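Local coordinates for chemosensory protein (Mamestra brassicae, PDB 1N8V) that binds long-chain aliphatic ligands such as bromo-dodecanol inside a small all-helical fold and probably serves moth chemical sensing as a carrier, at residues 65-68 against 69-73; 76-79 against 80-84. All blocks are in the same frame, centred on the assembly; numbering follows the deposited sequence.

How the contacts relate
Coming from the N terminus, the chain enters contact 1 (65-68 against 69-73) in the middle of helix 60-76, where it is simply one turn of helix closing on the next. That helix ends around residue 76, the chain turns sharply at Glu77, and contact 2 (76-79 against 80-84) forms the start of helix 78-88. Both join partners about one turn apart, so neither closes a long loop. The two contacts are therefore in series, neither nested nor crossed, with centres about 11 Å apart. Their side chains nevertheless meet: Ile70 CG2 lies 3.7 Å from Trp81 CZ3, and Leu73 CD1 lies 3.8 Å from Leu84 CD1. Together they tie the two consecutive helices to a shared bromo-dodecanol.

Contact 1 (65-68 against 69-73); sequences GAYR and VIEHL. With BDD (bromo-dodecanol), chain E.
Ile70 and Ala66 are joined by one rung of a regular alpha-helix, the middle of helix 60-76 in this all-helical ligand-binding fold. The rung is the bond from Ile70 N to Ala66 O, 2.8 Å long, and equivalent i to i+4 bonds run from Val69 N to Gly65 O, Glu71 N to Tyr67 O and His72 N to Arg68 O. The tight side of the turn is apolar and buried. Ile70 CG1, beside its own backbone N (chi1 -72°), packs 3.2 Å from Ala66 O and also reaches bromo-dodecanol, 3.7 Å from its C5. Farther along the same alkyl chain, C12 comes within 3.6 Å of Ala66 N. Gly65 brings bare backbone to the ligand, its C 3.9 Å from bromo-dodecanol C11. The pocket wall is thus partly bare backbone. The other side is partly exposed and looser. Tyr67 extends with CG opposite the backbone N (chi1 -176°), which lets Glu71 CB sit over one face of its ring, 4.2 Å from the centroid, in a CH-pi contact offset toward the rim. Tyr67 also packs on Tyr98 of helix 95-102. Arg68 forms a salt bridge with Asp14 through NE, while its NH1 stays 5.6 Å from Glu71 OE1, too far for direct pairing. A single water spans that gap: it donates to Arg68 O and to Glu71 OE1, and it accepts from Arg68 NH1 at 2.8 Å, lying in the guanidinium plane at its edge.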
loop_
_atom_site.group_PDB
_atom_site.type_symbol
_atom_site.label_atom_id
_atom_site.label_comp_id
_atom_site.label_asym_id
_atom_site.label_seq_id
_atom_site.Cartn_x
_atom_site.Cartn_y
_atom_site.Cartn_z
ATOM N N GLY A 65 3.338 -6.727 -5.462
ATOM C CA GLY A 65 2.530 -5.533 -5.664
ATOM C C GLY A 65 2.814 -4.475 -4.611
ATOM O O GLY A 65 2.833 -3.275 -4.933
ATOM N N ALA A 66 3.048 -4.881 -3.366
ATOM C CA ALA A 66 3.335 -3.913 -2.316
ATOM C C ALA A 66 4.604 -3.161 -2.646
ATOM O O ALA A 66 4.632 -1.921 -2.567
ATOM C CB ALA A 66 3.463 -4.586 -0.968
ATOM N N TYR A 67 5.637 -3.886 -3.078
ATOM C CA TYR A 67 6.881 -3.207 -3.419
ATOM C C TYR A 67 6.725 -2.291 -4.621
ATOM O O TYR A 67 7.292 -1.205 -4.642
ATOM C CB TYR A 67 8.068 -4.139 -3.644
ATOM C CG TYR A 67 9.286 -3.288 -3.880
ATOM C CD1 TYR A 67 9.714 -2.374 -2.905
ATOM C CD2 TYR A 67 9.913 -3.273 -5.107
ATOM C CE1 TYR A 67 10.777 -1.541 -3.134
ATOM C CE2 TYR A 67 10.985 -2.444 -5.340
ATOM C CZ TYR A 67 11.428 -1.593 -4.348
ATOM O OH TYR A 67 12.502 -0.762 -4.618
ATOM N N ARG A 68 5.977 -2.710 -5.639
ATOM C CA ARG A 68 5.726 -1.857 -6.776
ATOM C C ARG A 68 5.057 -0.529 -6.373
ATOM O O ARG A 68 5.476 0.561 -6.778
ATOM C CB ARG A 68 4.868 -2.632 -7.775
ATOM C CG ARG A 68 4.361 -1.830 -8.932
ATOM C CD ARG A 68 5.357 -1.599 -10.025
ATOM N NE ARG A 68 4.670 -0.934 -11.120
ATOM C CZ ARG A 68 4.681 0.377 -11.332
ATOM N NH1 ARG A 68 5.400 1.210 -10.592
ATOM N NH2 ARG A 68 3.986 0.864 -12.334
ATOM N N VAL A 69 4.018 -0.621 -5.552
ATOM C CA VAL A 69 3.292 0.564 -5.103
ATOM C C VAL A 69 4.177 1.444 -4.226
ATOM O O VAL A 69 4.260 2.659 -4.424
ATOM C CB VAL A 69 2.001 0.182 -4.345
ATOM C CG1 VAL A 69 1.417 1.406 -3.659
ATOM C CG2 VAL A 69 0.982 -0.449 -5.286
ATOM N N ILE A 70 4.875 0.821 -3.287
ATOM C CA ILE A 70 5.708 1.576 -2.358
ATOM C C ILE A 70 6.839 2.313 -3.080
ATOM O O ILE A 70 7.084 3.495 -2.824
ATOM C CB ILE A 70 6.229 0.655 -1.231
ATOM C CG1 ILE A 70 5.082 0.293 -0.299
ATOM C CG2 ILE A 70 7.365 1.317 -0.455
ATOM C CD1 ILE A 70 5.407 -0.827 0.667
ATOM N N GLU A 71 7.505 1.644 -4.026
ATOM C CA GLU A 71 8.585 2.291 -4.778
ATOM C C GLU A 71 8.034 3.486 -5.562
ATOM O O GLU A 71 8.661 4.562 -5.613
ATOM C CB GLU A 71 9.268 1.305 -5.739
ATOM C CG GLU A 71 10.464 1.952 -6.436
ATOM C CD GLU A 71 11.032 1.158 -7.592
ATOM O OE1 GLU A 71 10.331 0.274 -8.111
ATOM O OE2 GLU A 71 12.174 1.474 -8.004
ATOM N N HIS A 72 6.870 3.329 -6.193
ATOM C CA HIS A 72 6.260 4.426 -6.931
ATOM C C HIS A 72 5.974 5.621 -6.022
ATOM O O HIS A 72 6.230 6.767 -6.382
ATOM C CB HIS A 72 4.942 3.984 -7.589
ATOM C CG HIS A 72 4.261 5.093 -8.327
ATOM N ND1 HIS A 72 3.265 5.886 -7.795
ATOM C CD2 HIS A 72 4.499 5.576 -9.569
ATOM C CE1 HIS A 72 2.916 6.804 -8.684
ATOM N NE2 HIS A 72 3.636 6.623 -9.775
ATOM N N LEU A 73 5.412 5.365 -4.841
ATOM C CA LEU A 73 5.107 6.463 -3.920
ATOM C C LEU A 73 6.352 7.170 -3.432
ATOM O O LEU A 73 6.401 8.399 -3.403
ATOM C CB LEU A 73 4.295 5.958 -2.728
ATOM C CG LEU A 73 2.931 5.330 -3.044
ATOM C CD1 LEU A 73 2.330 4.763 -1.754
ATOM C CD2 LEU A 73 1.992 6.339 -3.723
HETATM O O1 BDD E . 6.670 1.864 6.505
HETATM C C1 BDD E . 5.838 0.971 5.763
HETATM C C2 BDD E . 4.585 1.697 5.255
HETATM C C3 BDD E . 3.836 0.810 4.264
HETATM C C4 BDD E . 2.627 1.495 3.621
HETATM C C5 BDD E . 2.473 1.050 2.162
HETATM C C6 BDD E . 1.084 0.534 1.827
HETATM C C7 BDD E . 0.967 0.100 0.362
HETATM C C8 BDD E . 0.392 -1.292 0.224
HETATM C C9 BDD E . -0.033 -1.601 -1.205
HETATM C C10 BDD E . -0.608 -3.014 -1.331
HETATM C C11 BDD E . -0.463 -3.659 -2.712
HETATM C C12 BDD E . -0.485 -5.222 -2.710
HETATM BR BR BDD E . -1.246 -5.681 -4.058
HETATM O O HOH W 1 7.422 0.797 -8.737
#

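Contact 2 (76-79 against 80-84). With BDD (bromo-dodecanol), chain E.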
loop_
_atom_site.group_PDB
_atom_site.type_symbol
_atom_site.label_atom_id
_atom_site.label_comp_id
_atom_site.label_asym_id
_atom_site.label_seq_id
_atom_site.Cartn_x
_atom_site.Cartn_y
_atom_site.Cartn_z
ATOM N N ASN A 76 7.689 9.158 -6.621
ATOM C CA ASN A 76 6.806 10.107 -7.301
ATOM C C ASN A 76 5.695 10.779 -6.499
ATOM O O ASN A 76 5.061 11.715 -6.967
ATOM C CB ASN A 76 6.182 9.394 -8.500
ATOM C CG ASN A 76 7.234 8.757 -9.406
ATOM O OD1 ASN A 76 8.093 9.462 -9.931
ATOM N ND2 ASN A 76 7.175 7.436 -9.590
ATOM N N GLU A 77 5.422 10.290 -5.295
ATOM C CA GLU A 77 4.353 10.842 -4.464
ATOM C C GLU A 77 4.814 10.871 -3.025
ATOM O O GLU A 77 4.225 10.251 -2.140
ATOM C CB GLU A 77 3.054 10.032 -4.587
ATOM C CG GLU A 77 2.444 9.994 -5.988
ATOM C CD GLU A 77 1.855 11.316 -6.438
ATOM O OE1 GLU A 77 1.834 12.296 -5.657
ATOM O OE2 GLU A 77 1.402 11.382 -7.613
ATOM N N ILE A 78 5.875 11.629 -2.795
ATOM C CA ILE A 78 6.512 11.674 -1.481
ATOM C C ILE A 78 5.560 12.019 -0.332
ATOM O O ILE A 78 5.613 11.396 0.711
ATOM C CB ILE A 78 7.674 12.662 -1.521
ATOM C CG1 ILE A 78 8.714 12.201 -2.551
ATOM C CG2 ILE A 78 8.286 12.823 -0.129
ATOM C CD1 ILE A 78 9.806 13.216 -2.799
ATOM N N GLU A 79 4.683 12.994 -0.528
ATOM C CA GLU A 79 3.738 13.382 0.505
ATOM C C GLU A 79 2.790 12.231 0.875
ATOM O O GLU A 79 2.455 12.052 2.041
ATOM C CB GLU A 79 2.932 14.598 0.034
ATOM C CG GLU A 79 3.750 15.831 -0.294
ATOM C CD GLU A 79 4.421 15.788 -1.660
ATOM O OE1 GLU A 79 3.991 15.031 -2.580
ATOM O OE2 GLU A 79 5.407 16.539 -1.826
ATOM N N ILE A 80 2.349 11.471 -0.128
ATOM C CA ILE A 80 1.467 10.317 0.123
ATOM C C ILE A 80 2.250 9.238 0.895
ATOM O O ILE A 80 1.777 8.718 1.891
ATOM C CB ILE A 80 0.884 9.778 -1.187
ATOM C CG1 ILE A 80 -0.128 10.776 -1.782
ATOM C CG2 ILE A 80 0.263 8.398 -0.960
ATOM C CD1 ILE A 80 -0.641 10.377 -3.140
ATOM N N TRP A 81 3.457 8.925 0.439
ATOM C CA TRP A 81 4.299 7.969 1.170
ATOM C C TRP A 81 4.462 8.384 2.625
ATOM O O TRP A 81 4.256 7.577 3.534
ATOM C CB TRP A 81 5.680 7.848 0.522
ATOM C CG TRP A 81 6.717 7.132 1.358
ATOM C CD1 TRP A 81 7.859 7.676 1.843
ATOM C CD2 TRP A 81 6.699 5.767 1.842
ATOM N NE1 TRP A 81 8.579 6.743 2.557
ATOM C CE2 TRP A 81 7.890 5.560 2.568
ATOM C CE3 TRP A 81 5.833 4.682 1.688
ATOM C CZ2 TRP A 81 8.205 4.333 3.153
ATOM C CZ3 TRP A 81 6.143 3.494 2.296
ATOM C CH2 TRP A 81 7.311 3.317 3.001
ATOM N N ARG A 82 4.791 9.646 2.849
ATOM C CA ARG A 82 5.015 10.075 4.219
ATOM C C ARG A 82 3.792 9.953 5.134
ATOM O O ARG A 82 3.930 9.565 6.311
ATOM C CB ARG A 82 5.633 11.452 4.245
ATOM C CG ARG A 82 7.053 11.318 3.789
ATOM C CD ARG A 82 7.773 12.582 3.829
ATOM N NE ARG A 82 9.166 12.404 3.476
ATOM C CZ ARG A 82 10.092 13.317 3.674
ATOM N NH1 ARG A 82 11.338 13.075 3.312
ATOM N NH2 ARG A 82 9.772 14.457 4.256
ATOM N N GLU A 83 2.618 10.287 4.622
ATOM C CA GLU A 83 1.445 10.204 5.466
ATOM C C GLU A 83 1.074 8.765 5.729
ATOM O O GLU A 83 0.623 8.427 6.838
ATOM C CB GLU A 83 0.246 10.996 4.909
ATOM C CG GLU A 83 -0.383 10.455 3.651
ATOM C CD GLU A 83 -1.499 11.346 3.159
ATOM O OE1 GLU A 83 -1.991 12.155 3.981
ATOM O OE2 GLU A 83 -1.883 11.246 1.986
ATOM N N LEU A 84 1.285 7.878 4.750
ATOM C CA LEU A 84 0.950 6.469 4.940
ATOM C C LEU A 84 1.885 5.783 5.929
ATOM O O LEU A 84 1.456 5.064 6.815
ATOM C CB LEU A 84 0.973 5.731 3.596
ATOM C CG LEU A 84 -0.214 5.974 2.680
ATOM C CD1 LEU A 84 0.087 5.448 1.291
ATOM C CD2 LEU A 84 -1.437 5.292 3.213
HETATM O O1 BDD E . 6.670 1.864 6.505
HETATM C C1 BDD E . 5.838 0.971 5.763
HETATM C C2 BDD E . 4.585 1.697 5.255
HETATM C C3 BDD E . 3.836 0.810 4.264
HETATM C C4 BDD E . 2.627 1.495 3.621
HETATM C C5 BDD E . 2.473 1.050 2.162
HETATM C C6 BDD E . 1.084 0.534 1.827
HETATM C C7 BDD E . 0.967 0.100 0.362
HETATM C C8 BDD E . 0.392 -1.292 0.224
HETATM C C9 BDD E . -0.033 -1.601 -1.205
HETATM C C10 BDD E . -0.608 -3.014 -1.331
HETATM C C11 BDD E . -0.463 -3.659 -2.712
HETATM C C12 BDD E . -0.485 -5.222 -2.710
HETATM BR BR BDD E . -1.246 -5.681 -4.058
HETATM O O HOH W 2 2.223 13.119 -2.954
#
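Arg82 lies alongside Ile78 one turn on in helix 78-88, and its side chain can be followed outward atom by atom. CB is 3.5 Å from Ile78 O, the carbonyl that accepts the backbone bond from Arg82 N. CG, placed beside the backbone N by chi1 of -72°, approaches the same oxygen at 3.4 Å. From there the chain is extended: CD reaches Ile78 CG2 at 4.0 Å, NE comes to 3.7 Å from that methyl, and CZ to 4.2 Å, so the methyl lies over one face of the guanidinium near its NE end. Near NE, Arg95 brings a like charge. The neighbouring residues divide between surface and interior. Ile80 CD1 lies 4.0 Å from Glu77 CB, the two side chains running side by side, and Ile80 also packs on Leu73 and Val27. One water donates to Glu77 OE1 and Glu79 OE1 and accepts, over a longer distance, from Ile80 N, so it joins the two carboxylates and that amide; Glu77 OE2 has its salt bridge with Lys20. Trp81 turns inward. Its CZ3 is 3.8 Å from bromo-dodecanol C2, and NE1 is hydrogen-bonded to Glu99 OE2, which would limit rotation of the indole. Glu77 leaves helical phi/psi after helix 60-76 and occupies the N-cap position of the next helix, with its carbonyl O accepting from Trp81 N at 3.0 Å and an N-H...O angle of 173°. The arrangement is a junction of consecutive helices in an all-helical fold, the second helix opening with exposed Ile78 and Glu79 and supplying Trp81 to the bromo-dodecanol pocket.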